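Local coordinates for protein hydrazine synthase alpha subunit (Candidatus Kuenenia stuttgartiensis, PDB 5C2V) that forms hydrazine by condensing hydroxylamine, made in the gamma subunit of the hydrazine synthase complex, with ammonia, and carries two heme c groups, at residues S494-A499 / G764-N769; T643-R648 / D768-P773. One frame throughout, in Å; residues are numbered along the deposited sequence.

Contact 1: S494-A499 / G764-N769; sequences SNSGTA and GAQWDN. With CA (calcium ion), chain Z.
Asn495 of the middle domain meets Asp768 in the loop that follows helix 751-762, beside a calcium ion. The Asp768 side chain can be followed outward. Asp768 CB lies 3.4 Å from Asn495 OD1. CG sits beside the same amide oxygen, with the carboxylate and amide planes 73° apart. With CG anti to the backbone N (chi1 -159°), Asp768 OD1 reaches the calcium ion at 2.3 Å. OD2 forms a salt bridge with Arg647. Asn495 OD1 does not bind the metal itself. Asn495 OD1 accepts a 2.6 Å bond from water 1, and that water is a calcium ligand. Asn495 is therefore a second-shell residue, and Asp768 is first-shell.

The backbones are joined at one carbonyl. Asn495 O accepts from Trp767 N at 2.9 Å and also from Asp768 N. Both donors lie in the carbonyl plane. The same oxygen sits at the edge of the Trp767 indole, in the ring plane. Ser494 O approaches Trp767 CD1 obliquely at 3.3 Å.

Farther along, Ser496 CB rests alongside Gln766 CG at 3.7 Å, while the Gln766 amide turns back so that NE2 bonds to Leu763 O. Thr498 marks the other end of the contact. Its hydroxyl is placed between the backbone N and the carbonyl carbon (chi1 78°). From there Thr498 OG1 donates to Gly764 O at 3.0 Å. Gly764 has positive phi and closes helix 751-762 in a Schellman motif. Its carbonyl, just past the helix end, is thus held by the middle-domain loop.

The contact is buried and mostly polar. Its bonds probably help fix the path of the chain from the helix end to Asp768, and the Asn495-water link ties the middle domain to the calcium site.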
# COMPACT_ATOMS: atom_id res chain seq x y z
N SER D 494 -5.24 24.48 11.82
CA SER D 494 -5.36 25.13 13.12
C SER D 494 -6.41 24.46 14.00
O SER D 494 -6.42 24.63 15.22
CB SER D 494 -5.69 26.62 12.95
OG SER D 494 -5.96 27.23 14.19
N ASN D 495 -7.32 23.72 13.37
CA ASN D 495 -8.39 23.03 14.07
C ASN D 495 -7.98 21.71 14.72
O ASN D 495 -8.43 21.39 15.82
CB ASN D 495 -9.57 22.79 13.12
CG ASN D 495 -10.27 24.07 12.73
OD1 ASN D 495 -10.38 25.00 13.54
ND2 ASN D 495 -10.75 24.13 11.50
N SER D 496 -7.14 20.94 14.04
CA SER D 496 -6.72 19.64 14.57
C SER D 496 -5.32 19.24 14.12
O SER D 496 -4.87 19.62 13.03
CB SER D 496 -7.71 18.55 14.15
OG SER D 496 -7.57 18.22 12.78
N GLY D 497 -4.64 18.47 14.96
CA GLY D 497 -3.32 17.96 14.63
C GLY D 497 -3.39 16.70 13.80
O GLY D 497 -2.37 16.15 13.40
N THR D 498 -4.61 16.24 13.54
CA THR D 498 -4.83 15.04 12.74
C THR D 498 -5.51 15.39 11.42
O THR D 498 -5.83 16.55 11.16
CB THR D 498 -5.68 14.00 13.49
OG1 THR D 498 -7.06 14.38 13.44
CG2 THR D 498 -5.23 13.89 14.94
N ALA D 499 -5.73 14.38 10.59
CA ALA D 499 -6.38 14.57 9.30
C ALA D 499 -7.89 14.68 9.46
O ALA D 499 -8.61 14.99 8.51
CB ALA D 499 -6.03 13.44 8.35
N GLY D 764 -11.43 11.64 16.71
CA GLY D 764 -10.34 12.05 15.86
C GLY D 764 -9.32 12.95 16.54
O GLY D 764 -8.39 13.44 15.90
N ALA D 765 -9.52 13.19 17.84
CA ALA D 765 -8.56 13.92 18.67
C ALA D 765 -8.26 15.31 18.13
O ALA D 765 -7.10 15.69 17.99
CB ALA D 765 -7.27 13.12 18.80
N GLN D 766 -9.31 16.07 17.85
CA GLN D 766 -9.14 17.43 17.35
C GLN D 766 -8.72 18.38 18.47
O GLN D 766 -8.56 17.98 19.62
CB GLN D 766 -10.44 17.94 16.70
CG GLN D 766 -10.86 17.19 15.45
CD GLN D 766 -11.60 15.91 15.76
OE1 GLN D 766 -11.86 15.59 16.92
NE2 GLN D 766 -11.96 15.16 14.72
N TRP D 767 -8.55 19.65 18.10
CA TRP D 767 -8.20 20.72 19.02
C TRP D 767 -9.34 21.72 19.05
O TRP D 767 -9.97 21.94 20.09
CB TRP D 767 -6.89 21.39 18.59
CG TRP D 767 -6.71 22.81 19.06
CD1 TRP D 767 -7.08 23.94 18.39
CD2 TRP D 767 -6.07 23.25 20.27
NE1 TRP D 767 -6.74 25.06 19.12
CE2 TRP D 767 -6.12 24.66 20.27
CE3 TRP D 767 -5.48 22.59 21.35
CZ2 TRP D 767 -5.59 25.42 21.32
CZ3 TRP D 767 -4.96 23.35 22.38
CH2 TRP D 767 -5.02 24.75 22.36
N ASP D 768 -9.60 22.31 17.89
CA ASP D 768 -10.71 23.23 17.75
C ASP D 768 -11.85 22.48 17.09
O ASP D 768 -11.83 22.23 15.88
CB ASP D 768 -10.26 24.44 16.91
CG ASP D 768 -11.13 25.65 17.12
OD1 ASP D 768 -12.36 25.49 17.20
OD2 ASP D 768 -10.58 26.76 17.21
N ASN D 769 -12.85 22.12 17.88
CA ASN D 769 -14.01 21.40 17.38
C ASN D 769 -15.22 22.31 17.16
O ASN D 769 -16.29 21.85 16.77
CB ASN D 769 -14.38 20.25 18.31
CG ASN D 769 -14.06 18.89 17.71
OD1 ASN D 769 -13.96 18.75 16.49
ND2 ASN D 769 -13.89 17.89 18.56
CA CA Z . -13.25 27.28 15.99
O HOH W 1 -12.52 26.35 13.92
O HOH W 2 -11.26 28.61 16.18

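Contact 2: T643-R648 / D768-P773; sequences TVDFRR and DNIPGP. With CA (calcium ion), chain Z.
Asp645 OD2 is gripped by two donors that come from opposite faces of its carboxylate. Asn769 N, across the contact, lies 2.8 Å from Asp645 OD2, nearly along the C-O axis. Arg647 NH2 lies 2.7 Å from Asp645 OD2. Arg647 NE also bonds to Asp645 OD1 at 2.8 Å, so the guanidinium holds the aspartate side-on with two nitrogens. OD1 further accepts weak bonds from the backbone N of Arg647 and of Arg648, which makes Asp645 the N-cap of helix 646-657.

Arg647 bends at chi3 (-64°). It turns its edge to Asp645 and one face to the Asp768 carboxylate, the two planes 52° apart. Arg647 NH1 forms a salt bridge of 2.7 Å with Asp768 OD2. NH1 is also paired with Asp774. Together with the calcium ion, the arginine probably offsets the negative charge of Asp645, Asp768 and Asp774.

Asn769 adds a second anchor. Asn769 ND2 donates to Val644 O at 2.6 Å, nearly straight (165°); the acceptor lies in the Asn769 amide plane, though the donor is tilted from the Val644 carbonyl plane. Toward the surface, Ile770 CD1 touches the edge of the Arg648 guanidinium.

Asp768 OD1 accepts from Ile770 N, an Asx turn. The turn curls the chain round the calcium ion, where Ile770 O, Gly772 O and Asp774 join Asp768 and two waters: a calcium-binding loop braced by a capped helix N-terminus through a salt-bridge network.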
# COMPACT_ATOMS: atom_id res chain seq x y z
N THR D 643 -20.22 18.25 21.32
CA THR D 643 -18.93 17.78 20.83
C THR D 643 -17.89 17.88 21.94
O THR D 643 -18.13 18.50 22.97
CB THR D 643 -18.45 18.59 19.61
OG1 THR D 643 -17.36 17.90 18.98
CG2 THR D 643 -18.00 19.98 20.03
N VAL D 644 -16.73 17.27 21.72
CA VAL D 644 -15.63 17.37 22.68
C VAL D 644 -14.53 18.27 22.13
O VAL D 644 -13.90 17.95 21.13
CB VAL D 644 -15.05 15.99 23.02
CG1 VAL D 644 -13.94 16.13 24.06
CG2 VAL D 644 -16.14 15.06 23.53
N ASP D 645 -14.30 19.39 22.81
CA ASP D 645 -13.27 20.34 22.42
C ASP D 645 -12.10 20.27 23.39
O ASP D 645 -12.29 20.30 24.61
CB ASP D 645 -13.84 21.75 22.36
CG ASP D 645 -12.87 22.75 21.75
OD1 ASP D 645 -12.04 23.31 22.50
OD2 ASP D 645 -12.93 22.97 20.52
N PHE D 646 -10.88 20.17 22.86
CA PHE D 646 -9.69 19.97 23.69
C PHE D 646 -9.45 21.12 24.66
O PHE D 646 -9.02 20.90 25.80
CB PHE D 646 -8.46 19.77 22.81
CG PHE D 646 -7.21 19.45 23.58
CD1 PHE D 646 -6.96 18.15 24.00
CD2 PHE D 646 -6.29 20.43 23.88
CE1 PHE D 646 -5.82 17.84 24.71
CE2 PHE D 646 -5.14 20.13 24.60
CZ PHE D 646 -4.91 18.84 25.01
N ARG D 647 -9.71 22.34 24.21
CA ARG D 647 -9.46 23.53 25.03
C ARG D 647 -10.48 23.68 26.14
O ARG D 647 -10.14 24.01 27.28
CB ARG D 647 -9.46 24.78 24.15
CG ARG D 647 -8.58 24.66 22.92
CD ARG D 647 -9.05 25.59 21.82
NE ARG D 647 -10.38 25.23 21.34
CZ ARG D 647 -11.05 25.91 20.42
NH1 ARG D 647 -10.52 27.00 19.88
NH2 ARG D 647 -12.26 25.51 20.04
N ARG D 648 -11.74 23.43 25.81
CA ARG D 648 -12.84 23.59 26.76
C ARG D 648 -12.99 22.41 27.72
O ARG D 648 -13.33 22.59 28.89
CB ARG D 648 -14.15 23.80 26.00
CG ARG D 648 -15.33 24.16 26.88
CD ARG D 648 -16.56 23.37 26.49
NE ARG D 648 -16.86 23.49 25.06
CZ ARG D 648 -17.65 22.65 24.39
NH1 ARG D 648 -18.22 21.63 25.02
NH2 ARG D 648 -17.87 22.84 23.10
N ASP D 768 -9.60 22.31 17.89
CA ASP D 768 -10.71 23.23 17.75
C ASP D 768 -11.85 22.48 17.09
O ASP D 768 -11.83 22.23 15.88
CB ASP D 768 -10.26 24.44 16.91
CG ASP D 768 -11.13 25.65 17.12
OD1 ASP D 768 -12.36 25.49 17.20
OD2 ASP D 768 -10.58 26.76 17.21
N ASN D 769 -12.85 22.12 17.88
CA ASN D 769 -14.01 21.40 17.38
C ASN D 769 -15.22 22.31 17.16
O ASN D 769 -16.29 21.85 16.77
CB ASN D 769 -14.38 20.25 18.31
CG ASN D 769 -14.06 18.89 17.71
OD1 ASN D 769 -13.96 18.75 16.49
ND2 ASN D 769 -13.89 17.89 18.56
N ILE D 770 -15.04 23.60 17.43
CA ILE D 770 -16.09 24.58 17.21
C ILE D 770 -15.85 25.32 15.90
O ILE D 770 -14.94 26.15 15.82
CB ILE D 770 -16.18 25.59 18.37
CG1 ILE D 770 -16.36 24.85 19.70
CG2 ILE D 770 -17.31 26.57 18.14
CD1 ILE D 770 -16.36 25.77 20.91
N PRO D 771 -16.67 25.04 14.88
CA PRO D 771 -16.51 25.62 13.54
C PRO D 771 -16.48 27.14 13.54
O PRO D 771 -17.30 27.78 14.21
CB PRO D 771 -17.75 25.10 12.79
CG PRO D 771 -18.10 23.84 13.49
CD PRO D 771 -17.79 24.09 14.94
N GLY D 772 -15.54 27.72 12.80
CA GLY D 772 -15.39 29.16 12.73
C GLY D 772 -14.58 29.71 13.89
O GLY D 772 -14.28 28.98 14.84
N PRO D 773 -14.22 31.00 13.82
CA PRO D 773 -13.47 31.65 14.90
C PRO D 773 -14.28 31.77 16.19
O PRO D 773 -15.44 32.19 16.15
CB PRO D 773 -13.15 33.03 14.32
CG PRO D 773 -14.20 33.26 13.29
CD PRO D 773 -14.50 31.92 12.71
CA CA Z . -13.25 27.28 15.99
O HOH W 2 -11.26 28.61 16.18
O HOH W 1 -12.52 26.35 13.92

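Overall arrangement
The two contacts are neighbours, with centres about 8 Å apart, and share Asp768 and Asn769. Both are largely buried, although contact 2 reaches the surface at Arg648. Contact 1 brings in a loop of the middle domain; contact 2 brings in the start of helix 646-657, which leads to the heme-binding Cys658. Trp767 of contact 1 reaches into contact 2, packing on Phe646 and making a cation-pi contact with Arg647. Across contact 1 the bonds are neutral, from backbone, hydroxyl and a calcium-bound water. Contact 2 adds charged pairs at a helix start to the amide bond of Asn769. The calcium loop is thus met by the middle-domain loop and by the cytochrome c region.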